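Side-chain contacts in inositol monophosphatase (Zymomonas mobilis, PDB 4N81), which probably removes the phosphate from inositol monophosphate or related sugar phosphates with the help of magnesium: residues 19-22 against 23-27; 48-51 against 52-56; 170-173 against 174-178; 190-194 against 195-199. All coordinates share one frame; numbering follows the deposited sequence.

Interaction 1 (19-22 against 23-27); sequences VAAD and IIRPF
Arg25 reaches back to Asp22 in an i to i+3 salt bridge on the last turn of helix 7-24, just before the 3-10 segment 25-27. Its CG stands anti to its own N (chi1 -172°) and the chain then bends at chi3, which folds the guanidinium over the preceding turn. There NH2 of Arg25 donates to OD2 of Asp22 at 3.1 Å (N-H...O 159°). The oxygen lies in the guanidinium plane and uses its anti lone pair, with the carboxylate plane turned 56° from it. One guanidinium face has Ala21 O over its rim, and NH1 passes 3.7 Å from Ala21 CB before donating to Pro121 O. With only the methyl of an alanine in place of Arg25, the Asp22 carboxylate would probably lose this cation and Pro121 O this N-H. The other side-chain pairs are apolar, beside helical backbone bonds such as Ile24 N to Ala20 O (2.9 Å). Val19 and Ile23 lie side by side, CG1 of Val19 4.1 Å from CD1 of Ile23, and both pack on Ala53 of helix 42-61. Ile24 packs on Thr103, near Ile88 of the predicted magnesium site. The proline ring instead meets a carbonyl, Pro26 CD lying 3.3 Å from Asp22 O.

Interaction 2 (48-51 against 52-56); sequences RGAE and QAMRA
Extended along helix 42-61, the side chain of Glu51 runs alongside that of Arg55 and points the same way, the charged part of this contact and an i to i+4 salt bridge. Glu51 has CG anti to its backbone N (chi1 -168°), which carries OE1 of Glu51 to Arg55 NE at 3.0 Å. The oxygen sits at the guanidinium edge, but the N-H...O angle is 123°, so the hydrogen bond within the ion pair is weak; the carboxylate and guanidinium planes are 49° apart. Arg55 also has a long, weak ion pair with Glu59, and it lies near Glu70, a predicted magnesium ligand. A leucine in place of Arg55 would probably leave the Glu51 carboxylate without its cationic mate on the next turn.

The second polar pair, Arg48 and Gln52, is mere proximity. Both groups are donors where they meet, NH2 of Arg48 lying 3.5 Å from NE2 of Gln52, and no hydrogen bond joins them. The aliphatic part of Gln52 is closer in, with CG 3.1 Å from Arg48 O.

Backbone bonds are those of a regular alpha helix, for instance Met54 N to Ala50 O at 2.9 Å. The apolar pair is Ala50 CB and Met54 CE, 4.5 Å apart. Ala50, Ala53 and Met54 all pack against helix 7-24, and Ala50 and Met54 also touch Pro87.

The chemistry thus divides the helix: small and apolar side chains meet the neighbouring helix, whereas the Glu51-Arg55 ion pair is probably held more by charge than by direction.

Interaction 3 (170-173 against 174-178); sequences HFDK and IRLKC
Asp172 and Arg175 meet because both side chains place CG anti to the backbone N, at chi1 -163° and 168°, and because Arg175 then bends at chi3. The two chains run side by side near the end of helix 165-175, and the guanidinium presents its NE side to a single carboxylate oxygen. OD1 of Asp172 takes NE at 2.9 Å and NH2 of Arg175 at 2.8 Å. It lies in the guanidinium plane, yet the carboxylate is turned 45° from that plane, and both donors approach from the same face of the carboxylate. NH2 comes on the syn side of OD1, whereas NE comes from well above the carboxylate plane.

The other oxygen, OD2 of Asp172, has the methyl CD1 of Leu176 3.6 Å away, and CG of Leu176 lies over the rim of one guanidinium face. Phe171 meets its neighbours obliquely: CE2 is 4.2 Å from CB of Arg175, and its ring packs on strands 154-157 and 180-183 of this beta-alpha-beta unit. Ile174 turns instead to helix 250-257, and Lys173 forms a salt bridge with Glu258.

Trp161 of the second subunit packs on Phe171 and Asp172 and makes a cation-pi contact with Arg175. Two bonds to one oxygen probably restrict the turning of the guanidinium, and the same cation thus serves both the carboxylate within its own helix and the aromatic ring across the subunit interface.

Interaction 4 (190-194 against 195-199); sequences YGLLS and LGHCD
Leu195 follows the last turn of helix 187-194 and meets Gly191 and Leu192. The Leu195 N-H donates to Gly191 O at 3.0 Å, and a weak second bond runs from Leu195 N to Leu192 O. CG of Leu195 rests 3.5 Å from Gly191 O. Beside this turn, Ser194 has OG anti to its carbonyl carbon (chi1 -57°), which returns the hydroxyl to Tyr190 O; OG and the Ser194 N-H reach that oxygen from opposite faces of its plane. Gly196 then takes a positive phi of 89°, where a CB would collide with the carbonyl oxygen of Leu195. Its N reaches Leu193 O at 3.0 Å from above the carbonyl plane. His197 follows with a straighter bond, N to Leu192 O at 2.9 Å and 165°. Its side chain crosses that of Leu192 at about a right angle, CD2 to CD2 at 4.1 Å; His197 packs on Gly96 and Leu192 on Gly97 of the second subunit. Cys198 turns CB back onto the helix, 3.8 Å from CB of Leu193. One water donates to both Leu193 O and Cys198 O, whereas the buried Cys198 N has no partner in the model. At Asp199 the backbone O lies 3.6 Å from Leu193 CD1, and the carboxylate turns to a salt bridge with Arg145. Positive-phi glycine and paired bonds back into the last turn make this a Schellman motif, leading into strand 200-203.

From the N terminus the four contacts follow in series, none nesting or crossing, and each is local to one continuous stretch, so none closes a long loop. Interactions 1 and 2 sit on consecutive helices, 7-24 and 42-61, which touch directly: Ile23 CD1 is 3.5 Å and Val19 CG1 3.6 Å from Ala53 CB. Interaction 3, on the opposite side of the chain's centre from both, belongs to the helix between strands 154-157 and 180-183. Interaction 4 leads into strand 200-203 of the same five-stranded sheet; the centres of interactions 3 and 4 lie about 19 Å apart. Those two do not touch each other, but both meet the second subunit.

Interaction 1 (19-22 against 23-27)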
loop_
_atom_site.group_PDB
_atom_site.type_symbol
_atom_site.label_atom_id
_atom_site.label_comp_id
_atom_site.label_asym_id
_atom_site.label_seq_id
_atom_site.Cartn_x
_atom_site.Cartn_y
_atom_site.Cartn_z
ATOM N N VAL A 19 -10.031 15.753 -14.933
ATOM C CA VAL A 19 -10.240 15.107 -16.212
ATOM C C VAL A 19 -9.567 13.726 -16.237
ATOM O O VAL A 19 -10.177 12.668 -16.662
ATOM C CB VAL A 19 -9.738 16.049 -17.323
ATOM C CG1 VAL A 19 -9.560 15.310 -18.635
ATOM C CG2 VAL A 19 -10.716 17.274 -17.446
ATOM N N ALA A 20 -8.337 13.709 -15.718
ATOM C CA ALA A 20 -7.630 12.428 -15.658
ATOM C C ALA A 20 -8.359 11.419 -14.748
ATOM O O ALA A 20 -8.472 10.208 -15.082
ATOM C CB ALA A 20 -6.170 12.643 -15.142
ATOM N N ALA A 21 -8.904 11.916 -13.623
ATOM C CA ALA A 21 -9.519 11.025 -12.645
ATOM C C ALA A 21 -10.717 10.345 -13.279
ATOM O O ALA A 21 -10.919 9.129 -13.102
ATOM C CB ALA A 21 -10.000 11.795 -11.387
ATOM N N ASP A 22 -11.540 11.143 -13.961
ATOM C CA ASP A 22 -12.758 10.550 -14.515
ATOM C C ASP A 22 -12.430 9.561 -15.606
ATOM O O ASP A 22 -13.198 8.631 -15.849
ATOM C CB ASP A 22 -13.709 11.607 -15.082
ATOM C CG ASP A 22 -14.266 12.518 -13.993
ATOM O OD1 ASP A 22 -14.696 13.653 -14.303
ATOM O OD2 ASP A 22 -14.261 12.082 -12.822
ATOM N N ILE A 23 -11.320 9.768 -16.305
ATOM C CA ILE A 23 -10.978 8.761 -17.320
ATOM C C ILE A 23 -10.415 7.456 -16.726
ATOM O O ILE A 23 -10.730 6.352 -17.182
ATOM C CB ILE A 23 -9.974 9.365 -18.292
ATOM C CG1 ILE A 23 -10.693 10.378 -19.174
ATOM C CG2 ILE A 23 -9.262 8.281 -19.105
ATOM C CD1 ILE A 23 -9.748 11.396 -19.812
ATOM N N ILE A 24 -9.575 7.607 -15.708
ATOM C CA ILE A 24 -8.843 6.487 -15.089
ATOM C C ILE A 24 -9.736 5.605 -14.214
ATOM O O ILE A 24 -9.643 4.386 -14.260
ATOM C CB ILE A 24 -7.680 7.024 -14.216
ATOM C CG1 ILE A 24 -6.600 7.685 -15.103
ATOM C CG2 ILE A 24 -7.083 5.896 -13.319
ATOM C CD1 ILE A 24 -5.533 8.564 -14.274
ATOM N N ARG A 25 -10.654 6.219 -13.479
ATOM C CA ARG A 25 -11.435 5.469 -12.474
ATOM C C ARG A 25 -12.142 4.195 -12.998
ATOM O O ARG A 25 -12.027 3.129 -12.383
ATOM C CB ARG A 25 -12.446 6.414 -11.809
ATOM C CG ARG A 25 -13.204 5.863 -10.612
ATOM C CD ARG A 25 -14.157 6.963 -10.015
ATOM N NE ARG A 25 -13.394 8.066 -9.413
ATOM C CZ ARG A 25 -13.327 9.299 -9.931
ATOM N NH1 ARG A 25 -12.605 10.265 -9.311
ATOM N NH2 ARG A 25 -13.990 9.572 -11.051
ATOM N N PRO A 26 -12.829 4.274 -14.155
ATOM C CA PRO A 26 -13.550 3.090 -14.631
ATOM C C PRO A 26 -12.615 1.882 -14.846
ATOM O O PRO A 26 -13.125 0.761 -14.960
ATOM C CB PRO A 26 -14.159 3.545 -15.972
ATOM C CG PRO A 26 -14.270 5.016 -15.845
ATOM C CD PRO A 26 -13.124 5.461 -14.983
ATOM N N PHE A 27 -11.321 2.114 -15.105
ATOM C CA PHE A 27 -10.390 1.011 -15.396
ATOM C C PHE A 27 -9.813 0.366 -14.144
ATOM O O PHE A 27 -9.185 -0.657 -14.232
ATOM C CB PHE A 27 -9.231 1.493 -16.261
ATOM C CG PHE A 27 -9.669 1.920 -17.641
ATOM C CD1 PHE A 27 -9.811 3.271 -17.962
ATOM C CD2 PHE A 27 -10.009 0.966 -18.581
ATOM C CE1 PHE A 27 -10.232 3.660 -19.219
ATOM C CE2 PHE A 27 -10.440 1.349 -19.861
ATOM C CZ PHE A 27 -10.543 2.706 -20.169
#

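Interaction 2 (48-51 against 52-56)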
loop_
_atom_site.group_PDB
_atom_site.type_symbol
_atom_site.label_atom_id
_atom_site.label_comp_id
_atom_site.label_asym_id
_atom_site.label_seq_id
_atom_site.Cartn_x
_atom_site.Cartn_y
_atom_site.Cartn_z
ATOM N N ARG A 48 -3.200 6.254 -21.488
ATOM C CA ARG A 48 -3.277 6.954 -22.768
ATOM C C ARG A 48 -4.470 7.884 -22.851
ATOM O O ARG A 48 -4.362 9.009 -23.381
ATOM C CB ARG A 48 -3.398 5.980 -23.961
ATOM C CG ARG A 48 -2.238 4.991 -24.210
ATOM C CD ARG A 48 -2.447 4.197 -25.546
ATOM N NE ARG A 48 -2.797 5.062 -26.684
ATOM C CZ ARG A 48 -3.338 4.636 -27.833
ATOM N NH1 ARG A 48 -3.606 3.345 -28.007
ATOM N NH2 ARG A 48 -3.623 5.499 -28.811
ATOM N N GLY A 49 -5.633 7.436 -22.383
ATOM C CA GLY A 49 -6.789 8.315 -22.534
ATOM C C GLY A 49 -6.647 9.565 -21.645
ATOM O O GLY A 49 -7.013 10.696 -22.065
ATOM N N ALA A 50 -6.078 9.385 -20.448
ATOM C CA ALA A 50 -5.909 10.550 -19.556
ATOM C C ALA A 50 -4.870 11.523 -20.108
ATOM O O ALA A 50 -5.063 12.745 -20.103
ATOM C CB ALA A 50 -5.508 10.096 -18.138
ATOM N N GLU A 51 -3.770 10.975 -20.620
ATOM C CA GLU A 51 -2.741 11.848 -21.153
ATOM C C GLU A 51 -3.253 12.598 -22.360
ATOM O O GLU A 51 -2.966 13.784 -22.515
ATOM C CB GLU A 51 -1.509 11.070 -21.584
ATOM C CG GLU A 51 -0.357 12.028 -21.842
ATOM C CD GLU A 51 0.732 11.425 -22.663
ATOM O OE1 GLU A 51 1.156 12.085 -23.641
ATOM O OE2 GLU A 51 1.167 10.298 -22.321
ATOM N N GLN A 52 -4.027 11.921 -23.214
ATOM C CA GLN A 52 -4.525 12.618 -24.380
ATOM C C GLN A 52 -5.472 13.723 -23.985
ATOM O O GLN A 52 -5.388 14.843 -24.526
ATOM C CB GLN A 52 -5.224 11.643 -25.348
ATOM C CG GLN A 52 -4.269 10.652 -25.997
ATOM C CD GLN A 52 -4.992 9.511 -26.714
ATOM O OE1 GLN A 52 -6.229 9.474 -26.769
ATOM N NE2 GLN A 52 -4.217 8.568 -27.254
ATOM N N ALA A 53 -6.356 13.451 -23.022
ATOM C CA ALA A 53 -7.299 14.518 -22.656
ATOM C C ALA A 53 -6.595 15.728 -22.004
ATOM O O ALA A 53 -6.903 16.910 -22.315
ATOM C CB ALA A 53 -8.418 13.967 -21.736
ATOM N N MET A 54 -5.612 15.438 -21.139
ATOM C CA MET A 54 -4.897 16.543 -20.492
ATOM C C MET A 54 -4.076 17.341 -21.513
ATOM O O MET A 54 -4.007 18.577 -21.441
ATOM C CB MET A 54 -3.978 16.044 -19.370
ATOM C CG MET A 54 -4.717 15.467 -18.158
ATOM S SD MET A 54 -3.600 15.068 -16.769
ATOM C CE MET A 54 -2.831 13.603 -17.416
ATOM N N ARG A 55 -3.464 16.635 -22.463
ATOM C CA ARG A 55 -2.692 17.326 -23.497
ATOM C C ARG A 55 -3.566 18.214 -24.344
ATOM O O ARG A 55 -3.138 19.323 -24.739
ATOM C CB ARG A 55 -1.991 16.323 -24.417
ATOM C CG ARG A 55 -0.769 15.656 -23.810
ATOM C CD ARG A 55 -0.061 14.769 -24.826
ATOM N NE ARG A 55 1.391 14.884 -24.724
ATOM C CZ ARG A 55 2.105 15.762 -25.417
ATOM N NH1 ARG A 55 1.493 16.588 -26.263
ATOM N NH2 ARG A 55 3.424 15.807 -25.274
ATOM N N ALA A 56 -4.789 17.761 -24.633
ATOM C CA ALA A 56 -5.655 18.589 -25.505
ATOM C C ALA A 56 -6.023 19.871 -24.777
ATOM O O ALA A 56 -6.048 20.992 -25.384
ATOM C CB ALA A 56 -6.923 17.838 -25.898
#

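Interaction 3 (170-173 against 174-178)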
loop_
_atom_site.group_PDB
_atom_site.type_symbol
_atom_site.label_atom_id
_atom_site.label_comp_id
_atom_site.label_asym_id
_atom_site.label_seq_id
_atom_site.Cartn_x
_atom_site.Cartn_y
_atom_site.Cartn_z
ATOM N N HIS A 170 23.364 0.945 -0.712
ATOM C CA HIS A 170 23.143 2.204 0.029
ATOM C C HIS A 170 21.781 2.222 0.755
ATOM O O HIS A 170 21.655 2.685 1.940
ATOM C CB HIS A 170 23.162 3.391 -0.964
ATOM C CG HIS A 170 24.443 3.511 -1.727
ATOM N ND1 HIS A 170 25.663 3.671 -1.105
ATOM C CD2 HIS A 170 24.690 3.526 -3.064
ATOM C CE1 HIS A 170 26.614 3.757 -2.028
ATOM N NE2 HIS A 170 26.046 3.679 -3.220
ATOM N N PHE A 171 20.757 1.676 0.075
ATOM C CA PHE A 171 19.442 1.658 0.695
ATOM C C PHE A 171 19.448 0.748 1.914
ATOM O O PHE A 171 18.883 1.073 2.972
ATOM C CB PHE A 171 18.332 1.210 -0.258
ATOM C CG PHE A 171 16.974 1.253 0.413
ATOM C CD1 PHE A 171 16.370 2.481 0.627
ATOM C CD2 PHE A 171 16.372 0.087 0.920
ATOM C CE1 PHE A 171 15.155 2.558 1.306
ATOM C CE2 PHE A 171 15.151 0.162 1.601
ATOM C CZ PHE A 171 14.568 1.404 1.811
ATOM N N ASP A 172 20.088 -0.421 1.786
ATOM C CA ASP A 172 20.075 -1.320 2.911
ATOM C C ASP A 172 20.780 -0.724 4.134
ATOM O O ASP A 172 20.360 -0.927 5.321
ATOM C CB ASP A 172 20.791 -2.610 2.513
ATOM C CG ASP A 172 20.459 -3.726 3.463
ATOM O OD1 ASP A 172 19.257 -4.050 3.516
ATOM O OD2 ASP A 172 21.360 -4.201 4.205
ATOM N N LYS A 173 21.837 0.045 3.850
ATOM C CA LYS A 173 22.564 0.624 4.948
ATOM C C LYS A 173 21.712 1.651 5.691
ATOM O O LYS A 173 21.743 1.708 6.954
ATOM C CB LYS A 173 23.873 1.268 4.466
ATOM C CG LYS A 173 24.943 0.195 4.067
ATOM C CD LYS A 173 26.239 0.803 3.585
ATOM C CE LYS A 173 27.311 -0.331 3.352
ATOM N NZ LYS A 173 28.562 0.335 2.804
ATOM N N ILE A 174 21.001 2.499 4.951
ATOM C CA ILE A 174 20.101 3.399 5.725
ATOM C C ILE A 174 18.892 2.713 6.379
ATOM O O ILE A 174 18.524 3.036 7.533
ATOM C CB ILE A 174 19.680 4.664 4.955
ATOM C CG1 ILE A 174 18.791 5.566 5.860
ATOM C CG2 ILE A 174 18.977 4.321 3.630
ATOM C CD1 ILE A 174 18.539 6.944 5.210
ATOM N N ARG A 175 18.362 1.671 5.730
ATOM C CA ARG A 175 17.232 0.947 6.308
ATOM C C ARG A 175 17.618 0.385 7.683
ATOM O O ARG A 175 16.822 0.459 8.631
ATOM C CB ARG A 175 16.912 -0.253 5.421
ATOM C CG ARG A 175 15.956 -1.254 6.036
ATOM C CD ARG A 175 15.759 -2.417 5.066
ATOM N NE ARG A 175 16.901 -3.342 5.029
ATOM C CZ ARG A 175 17.102 -4.298 5.943
ATOM N NH1 ARG A 175 16.290 -4.425 6.981
ATOM N NH2 ARG A 175 18.136 -5.123 5.851
ATOM N N LEU A 176 18.839 -0.121 7.792
ATOM C CA LEU A 176 19.303 -0.757 9.036
ATOM C C LEU A 176 19.409 0.218 10.202
ATOM O O LEU A 176 19.442 -0.186 11.364
ATOM C CB LEU A 176 20.656 -1.440 8.826
ATOM C CG LEU A 176 20.547 -2.745 8.022
ATOM C CD1 LEU A 176 21.931 -3.271 7.674
ATOM C CD2 LEU A 176 19.734 -3.786 8.806
ATOM N N LYS A 177 19.481 1.509 9.893
ATOM C CA LYS A 177 19.618 2.552 10.912
ATOM C C LYS A 177 18.294 3.218 11.290
ATOM O O LYS A 177 18.241 3.997 12.288
ATOM C CB LYS A 177 20.600 3.637 10.423
ATOM C CG LYS A 177 22.023 3.176 10.305
ATOM C CD LYS A 177 22.570 2.782 11.651
ATOM C CE LYS A 177 24.089 2.457 11.574
ATOM N NZ LYS A 177 24.807 3.304 10.575
ATOM N N CYS A 178 17.228 2.932 10.522
ATOM C CA CYS A 178 15.888 3.511 10.798
ATOM C C CYS A 178 15.041 2.649 11.712
ATOM O O CYS A 178 15.342 1.464 11.903
ATOM C CB CYS A 178 15.114 3.814 9.511
ATOM S SG CYS A 178 16.007 5.155 8.553
#

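Interaction 4 (190-194 against 195-199)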
loop_
_atom_site.group_PDB
_atom_site.type_symbol
_atom_site.label_atom_id
_atom_site.label_comp_id
_atom_site.label_asym_id
_atom_site.label_seq_id
_atom_site.Cartn_x
_atom_site.Cartn_y
_atom_site.Cartn_z
ATOM N N TYR A 190 5.353 10.006 -0.611
ATOM C CA TYR A 190 5.729 11.408 -0.484
ATOM C C TYR A 190 4.521 12.183 0.011
ATOM O O TYR A 190 4.664 13.141 0.789
ATOM C CB TYR A 190 6.222 11.967 -1.827
ATOM C CG TYR A 190 7.472 11.219 -2.374
ATOM C CD1 TYR A 190 7.324 10.020 -3.116
ATOM C CD2 TYR A 190 8.760 11.693 -2.129
ATOM C CE1 TYR A 190 8.426 9.348 -3.622
ATOM C CE2 TYR A 190 9.854 11.048 -2.629
ATOM C CZ TYR A 190 9.688 9.870 -3.376
ATOM O OH TYR A 190 10.812 9.225 -3.856
ATOM N N GLY A 191 3.325 11.729 -0.395
ATOM C CA GLY A 191 2.158 12.394 0.153
ATOM C C GLY A 191 2.077 12.084 1.655
ATOM O O GLY A 191 1.762 13.012 2.456
ATOM N N LEU A 192 2.425 10.854 2.049
ATOM C CA LEU A 192 2.265 10.561 3.508
ATOM C C LEU A 192 3.341 11.328 4.257
ATOM O O LEU A 192 3.128 11.777 5.450
ATOM C CB LEU A 192 2.451 9.024 3.765
ATOM C CG LEU A 192 1.225 8.212 3.307
ATOM C CD1 LEU A 192 1.576 6.692 3.366
ATOM C CD2 LEU A 192 -0.019 8.567 4.221
ATOM N N LEU A 193 4.485 11.494 3.594
ATOM C CA LEU A 193 5.558 12.229 4.310
ATOM C C LEU A 193 5.124 13.705 4.476
ATOM O O LEU A 193 5.364 14.290 5.565
ATOM C CB LEU A 193 6.904 12.107 3.528
ATOM C CG LEU A 193 8.092 12.936 4.114
ATOM C CD1 LEU A 193 9.448 12.234 3.713
ATOM C CD2 LEU A 193 8.154 14.365 3.554
ATOM N N SER A 194 4.406 14.275 3.465
ATOM C CA SER A 194 3.980 15.690 3.563
ATOM C C SER A 194 2.908 15.860 4.634
ATOM O O SER A 194 2.777 16.922 5.209
ATOM C CB SER A 194 3.410 16.182 2.210
ATOM O OG SER A 194 4.434 15.972 1.243
ATOM N N LEU A 195 2.121 14.802 4.871
ATOM C CA LEU A 195 1.077 14.833 5.909
ATOM C C LEU A 195 1.669 14.586 7.287
ATOM O O LEU A 195 0.966 14.699 8.313
ATOM C CB LEU A 195 0.014 13.762 5.631
ATOM C CG LEU A 195 -0.908 14.072 4.453
ATOM C CD1 LEU A 195 -1.569 12.743 4.082
ATOM C CD2 LEU A 195 -2.002 15.112 4.913
ATOM N N GLY A 196 2.946 14.246 7.348
ATOM C CA GLY A 196 3.524 13.976 8.670
ATOM C C GLY A 196 3.435 12.539 9.194
ATOM O O GLY A 196 3.450 12.303 10.417
ATOM N N HIS A 197 3.250 11.568 8.292
ATOM C CA HIS A 197 3.166 10.145 8.721
ATOM C C HIS A 197 4.355 9.306 8.289
ATOM O O HIS A 197 4.404 8.110 8.581
ATOM C CB HIS A 197 1.888 9.514 8.119
ATOM C CG HIS A 197 0.647 10.279 8.441
ATOM N ND1 HIS A 197 0.259 10.546 9.740
ATOM C CD2 HIS A 197 -0.298 10.820 7.643
ATOM C CE1 HIS A 197 -0.867 11.244 9.724
ATOM N NE2 HIS A 197 -1.233 11.413 8.460
ATOM N N CYS A 198 5.355 9.937 7.639
ATOM C CA CYS A 198 6.518 9.193 7.177
ATOM C C CYS A 198 7.705 10.166 7.380
ATOM O O CYS A 198 7.472 11.363 7.247
ATOM C CB CYS A 198 6.336 8.929 5.610
ATOM S SG CYS A 198 7.587 7.938 5.032
ATOM N N ASP A 199 8.944 9.712 7.666
ATOM C CA ASP A 199 10.027 10.708 7.876
ATOM C C ASP A 199 11.017 10.807 6.749
ATOM O O ASP A 199 11.611 11.867 6.554
ATOM C CB ASP A 199 10.809 10.371 9.161
ATOM C CG ASP A 199 9.876 10.340 10.389
ATOM O OD1 ASP A 199 9.596 9.255 10.927
ATOM O OD2 ASP A 199 9.322 11.417 10.712
HETATM O O HOH W 1 6.889 14.180 7.895
#